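Local coordinates for ectonucleoside triphosphate diphosphohydrolase 4 (Homo sapiens, PDB 6WG5), which belongs to the GDA1/CD39 family of nucleoside phosphatases, whose core is related to the actin-like ATPase fold, at residues K18-Q21 / R22-A25; G182-V186 / L187-E191. All coordinates share one frame; numbering follows the deposited sequence.

From the N terminus, contact 1 comes first, an early part of helix 18-28 at the protein surface; contact 2 follows much later, at the buried end of helix 172-186 and the turn after it. Each is a single unbroken stretch, so neither encloses an intervening loop, and the two stand in series without nesting or crossing. Their centres are about 13 Å apart, and they touch through Arg22. This side chain probably bonds to Val186 O and pairs with Glu191, but in one of two conformers only, so the join between the N-terminal helix and the end of helix 172-186 with its following loop is tentative.

Contact 1: K18-Q21 / R22-A25; sequences KKFQ and RYLA
Between Lys18-Gln21 and Arg22-Ala25 the backbone makes four successive i to i+4 hydrogen bonds, the defining pattern of an alpha helix, beginning with Arg22 N to Lys18 O at 3.1 Å and nearly straight at 168°. Tyr23 N follows to Lys19 O at 2.8 Å, Leu24 N to Phe20 O at 2.7 Å, and Ala25 N to Gln21 O closes the series. The spacing that repeats these bonds also decides which side chains meet. Phe20 and Leu24, one turn apart, lie side by side and point the same way, with the ring atom Phe20 CE1 3.8 Å from the methyl Leu24 CD2. Both side chains start out with CG opposite the amide nitrogen (chi1 -178° in Phe20 and -171° in Leu24), and the shared torsion keeps ring and isobutyl group in step along one flank of the helix. Tyr23, three residues on from Phe20, meets the same ring more loosely from around the helix, Tyr23 CD2 standing 4.3 Å from Phe20 CD2. All three of these side chains also touch a crystal neighbour, so their exact settings may owe something to the lattice. The charged residues face elsewhere. Lys18 NZ is hydrogen-bonded to Glu194 O, and Lys19 NZ forms a salt bridge with Glu198. Arg22, extended from CG to NE, heads for Val186 and Glu191, a reach that remains tentative because two conformers are modelled. Helix 18-28 thus lies on the surface beside the end of helix 172-186, its basic side chains directed at the loop before strand 200-203, with Arg22 and Tyr23 also resting on the loop residue Tyr473.

Contact 2: G182-V186 / L187-E191; sequences GINFV and LGRFE
Phe185 and Phe190 cross at about a right angle where the last turn of helix 172-186 passes into the following loop. Phe185 CG lies anti to its own nitrogen, whereas Phe190 CG lies anti to its carbonyl carbon (chi1 -57°), which sets the second ring across the first. Phe190 CD2 comes 4.0 Å from Phe185 CB and lies at the edge of the Phe185 ring, near its plane. The far end of Phe190 reaches Asn184, with CZ 3.7 Å from Asn184 CB. Beyond that CB, Asn184 OD1 comes within 3.4 Å of Arg189 CG, the amide and guanidinium planes standing 79° apart. The polar atoms are satisfied within the protein: Asn184 OD1 accepts from Ala220 N, Asn184 ND2 turns back to Trp180 O, and Arg189 NH1 pairs with Glu380. Ile183 and Leu187, helical neighbours joined by Leu187 N to Ile183 O, run side by side, Ile183 CG1 being 4.0 Å from Leu187 CD1. The chain reversal that carries Arg189 and Phe190 back over the last turn is a helix-ending Schellman motif. Gly188 takes a positive phi of 79°, which favours glycine, and two bonds return: Arg189 N to Asn184 O at 2.9 Å and Gly188 N to Phe185 O at 2.8 Å. A water bridges the turn, donating to Phe185 O and accepting from Phe190 N, while Gly188-Glu191 forms a type I beta turn. In the fold, Ile183 and Leu187 pack on strand 381-385, Phe185 and Val186 on helix 479-487, and Phe190 meets Tyr271 of strand 270-279.

Contact 1: K18-Q21 / R22-A25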
loop_
_atom_site.group_PDB
_atom_site.type_symbol
_atom_site.label_atom_id
_atom_site.label_comp_id
_atom_site.label_asym_id
_atom_site.label_seq_id
_atom_site.Cartn_x
_atom_site.Cartn_y
_atom_site.Cartn_z
ATOM N N LYS A 18 -19.761 18.049 2.295
ATOM C CA LYS A 18 -19.518 17.257 1.095
ATOM C C LYS A 18 -18.692 16.016 1.411
ATOM O O LYS A 18 -18.833 14.991 0.736
ATOM C CB LYS A 18 -18.816 18.107 0.033
ATOM C CG LYS A 18 -19.091 17.659 -1.398
ATOM C CD LYS A 18 -18.268 18.446 -2.410
ATOM C CE LYS A 18 -17.069 17.647 -2.901
ATOM N NZ LYS A 18 -16.250 18.403 -3.888
ATOM N N LYS A 19 -17.830 16.088 2.428
ATOM C CA LYS A 19 -17.109 14.899 2.868
ATOM C C LYS A 19 -18.053 13.904 3.531
ATOM O O LYS A 19 -17.951 12.694 3.298
ATOM C CB LYS A 19 -15.984 15.284 3.829
ATOM C CG LYS A 19 -14.880 16.132 3.210
ATOM C CD LYS A 19 -13.502 15.629 3.620
ATOM C CE LYS A 19 -12.478 16.752 3.656
ATOM N NZ LYS A 19 -11.094 16.239 3.879
ATOM N N PHE A 20 -18.973 14.397 4.363
ATOM C CA PHE A 20 -19.938 13.512 5.009
ATOM C C PHE A 20 -20.879 12.886 3.988
ATOM O O PHE A 20 -21.255 11.714 4.117
ATOM C CB PHE A 20 -20.726 14.282 6.068
ATOM C CG PHE A 20 -21.719 13.441 6.817
ATOM C CD1 PHE A 20 -23.045 13.389 6.418
ATOM C CD2 PHE A 20 -21.329 12.703 7.922
ATOM C CE1 PHE A 20 -23.962 12.616 7.107
ATOM C CE2 PHE A 20 -22.242 11.929 8.615
ATOM C CZ PHE A 20 -23.560 11.885 8.205
ATOM N N GLN A 21 -21.273 13.647 2.964
ATOM C CA GLN A 21 -22.141 13.097 1.930
ATOM C C GLN A 21 -21.430 11.993 1.158
ATOM O O GLN A 21 -21.985 10.908 0.948
ATOM C CB GLN A 21 -22.604 14.204 0.984
ATOM C CG GLN A 21 -23.814 13.817 0.148
ATOM C CD GLN A 21 -23.826 14.485 -1.213
ATOM O OE1 GLN A 21 -23.686 15.703 -1.324
ATOM N NE2 GLN A 21 -23.990 13.683 -2.261
ATOM N N ARG A 22 -20.196 12.255 0.722
ATOM C CA ARG A 22 -19.420 11.221 0.045
ATOM C C ARG A 22 -19.197 10.023 0.958
ATOM O O ARG A 22 -19.348 8.871 0.532
ATOM C CB ARG A 22 -18.082 11.791 -0.431
ATOM C CG ARG A 22 -17.256 10.812 -1.255
ATOM C CD ARG A 22 -16.063 11.490 -1.916
ATOM N NE ARG A 22 -15.427 10.623 -2.905
ATOM C CZ ARG A 22 -15.823 10.504 -4.169
ATOM N NH1 ARG A 22 -16.861 11.198 -4.619
ATOM N NH2 ARG A 22 -15.179 9.686 -4.991
ATOM N N TYR A 23 -18.842 10.275 2.220
ATOM C CA TYR A 23 -18.718 9.201 3.198
ATOM C C TYR A 23 -20.020 8.419 3.310
ATOM O O TYR A 23 -20.012 7.183 3.364
ATOM C CB TYR A 23 -18.311 9.803 4.545
ATOM C CG TYR A 23 -18.414 8.899 5.758
ATOM C CD1 TYR A 23 -18.220 7.525 5.667
ATOM C CD2 TYR A 23 -18.697 9.438 7.009
ATOM C CE1 TYR A 23 -18.316 6.714 6.790
ATOM C CE2 TYR A 23 -18.793 8.640 8.132
ATOM C CZ TYR A 23 -18.602 7.281 8.019
ATOM O OH TYR A 23 -18.699 6.495 9.145
ATOM N N LEU A 24 -21.152 9.126 3.324
ATOM C CA LEU A 24 -22.445 8.464 3.448
ATOM C C LEU A 24 -22.854 7.779 2.149
ATOM O O LEU A 24 -23.513 6.733 2.182
ATOM C CB LEU A 24 -23.502 9.483 3.874
ATOM C CG LEU A 24 -24.890 8.976 4.264
ATOM C CD1 LEU A 24 -24.815 7.887 5.322
ATOM C CD2 LEU A 24 -25.725 10.143 4.764
ATOM N N ALA A 25 -22.470 8.342 1.002
ATOM C CA ALA A 25 -22.861 7.763 -0.280
ATOM C C ALA A 25 -22.199 6.408 -0.500
ATOM O O ALA A 25 -22.857 5.444 -0.905
ATOM C CB ALA A 25 -22.508 8.721 -1.418
#

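Contact 2: G182-V186 / L187-E191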
loop_
_atom_site.group_PDB
_atom_site.type_symbol
_atom_site.label_atom_id
_atom_site.label_comp_id
_atom_site.label_asym_id
_atom_site.label_seq_id
_atom_site.Cartn_x
_atom_site.Cartn_y
_atom_site.Cartn_z
ATOM N N GLY A 182 -5.692 4.431 -6.057
ATOM C CA GLY A 182 -6.917 3.869 -5.512
ATOM C C GLY A 182 -7.478 4.690 -4.367
ATOM O O GLY A 182 -8.671 5.003 -4.337
ATOM N N ILE A 183 -6.626 5.051 -3.406
ATOM C CA ILE A 183 -7.117 5.756 -2.226
ATOM C C ILE A 183 -7.577 7.159 -2.596
ATOM O O ILE A 183 -8.642 7.611 -2.160
ATOM C CB ILE A 183 -6.042 5.781 -1.122
ATOM C CG1 ILE A 183 -6.631 6.376 0.159
ATOM C CG2 ILE A 183 -4.809 6.572 -1.565
ATOM C CD1 ILE A 183 -5.675 6.402 1.336
ATOM N N ASN A 184 -6.794 7.872 -3.407
ATOM C CA ASN A 184 -7.163 9.236 -3.763
ATOM C C ASN A 184 -8.415 9.266 -4.625
ATOM O O ASN A 184 -9.169 10.244 -4.587
ATOM C CB ASN A 184 -6.006 9.925 -4.480
ATOM C CG ASN A 184 -4.931 10.386 -3.524
ATOM O OD1 ASN A 184 -5.044 11.452 -2.919
ATOM N ND2 ASN A 184 -3.883 9.580 -3.373
ATOM N N PHE A 185 -8.656 8.211 -5.399
ATOM C CA PHE A 185 -9.866 8.160 -6.210
ATOM C C PHE A 185 -11.108 8.093 -5.331
ATOM O O PHE A 185 -12.029 8.905 -5.480
ATOM C CB PHE A 185 -9.806 6.968 -7.159
ATOM C CG PHE A 185 -10.990 6.869 -8.067
ATOM C CD1 PHE A 185 -11.182 7.794 -9.076
ATOM C CD2 PHE A 185 -11.914 5.851 -7.910
ATOM C CE1 PHE A 185 -12.270 7.709 -9.915
ATOM C CE2 PHE A 185 -13.006 5.759 -8.746
ATOM C CZ PHE A 185 -13.185 6.691 -9.751
ATOM N N VAL A 186 -11.152 7.134 -4.403
ATOM C CA VAL A 186 -12.318 7.009 -3.531
ATOM C C VAL A 186 -12.473 8.251 -2.666
ATOM O O VAL A 186 -13.596 8.644 -2.328
ATOM C CB VAL A 186 -12.225 5.731 -2.671
ATOM C CG1 VAL A 186 -12.210 4.494 -3.555
ATOM C CG2 VAL A 186 -10.997 5.762 -1.772
ATOM N N LEU A 187 -11.362 8.888 -2.295
ATOM C CA LEU A 187 -11.429 10.135 -1.542
ATOM C C LEU A 187 -11.851 11.319 -2.402
ATOM O O LEU A 187 -12.037 12.415 -1.862
ATOM C CB LEU A 187 -10.074 10.431 -0.894
ATOM C CG LEU A 187 -9.622 9.485 0.223
ATOM C CD1 LEU A 187 -8.270 9.922 0.760
ATOM C CD2 LEU A 187 -10.638 9.424 1.352
ATOM N N GLY A 188 -11.999 11.131 -3.712
ATOM C CA GLY A 188 -12.470 12.192 -4.578
ATOM C C GLY A 188 -11.435 13.223 -4.956
ATOM O O GLY A 188 -11.801 14.310 -5.417
ATOM N N ARG A 189 -10.149 12.920 -4.789
ATOM C CA ARG A 189 -9.100 13.900 -5.039
ATOM C C ARG A 189 -8.824 14.115 -6.519
ATOM O O ARG A 189 -8.097 15.053 -6.863
ATOM C CB ARG A 189 -7.814 13.472 -4.331
ATOM C CG ARG A 189 -8.002 13.197 -2.845
ATOM C CD ARG A 189 -8.612 14.393 -2.126
ATOM N NE ARG A 189 -8.894 14.104 -0.725
ATOM C CZ ARG A 189 -8.032 14.278 0.271
ATOM N NH1 ARG A 189 -6.814 14.740 0.030
ATOM N NH2 ARG A 189 -8.391 13.985 1.512
ATOM N N PHE A 190 -9.375 13.279 -7.394
ATOM C CA PHE A 190 -9.297 13.498 -8.830
ATOM C C PHE A 190 -10.547 14.170 -9.382
ATOM O O PHE A 190 -10.592 14.482 -10.576
ATOM C CB PHE A 190 -9.049 12.168 -9.547
ATOM C CG PHE A 190 -7.815 11.455 -9.075
ATOM C CD1 PHE A 190 -6.621 12.140 -8.908
ATOM C CD2 PHE A 190 -7.850 10.103 -8.780
ATOM C CE1 PHE A 190 -5.486 11.487 -8.472
ATOM C CE2 PHE A 190 -6.716 9.446 -8.342
ATOM C CZ PHE A 190 -5.534 10.139 -8.190
ATOM N N GLU A 191 -11.561 14.389 -8.547
ATOM C CA GLU A 191 -12.679 15.254 -8.903
ATOM C C GLU A 191 -12.236 16.703 -8.759
ATOM O O GLU A 191 -11.879 17.141 -7.661
ATOM C CB GLU A 191 -13.884 14.963 -8.012
ATOM C CG GLU A 191 -14.731 13.796 -8.482
ATOM C CD GLU A 191 -15.533 13.169 -7.360
ATOM O OE1 GLU A 191 -15.894 13.893 -6.407
ATOM O OE2 GLU A 191 -15.795 11.949 -7.427
HETATM O O HOH W 1 -11.413 11.182 -7.416
#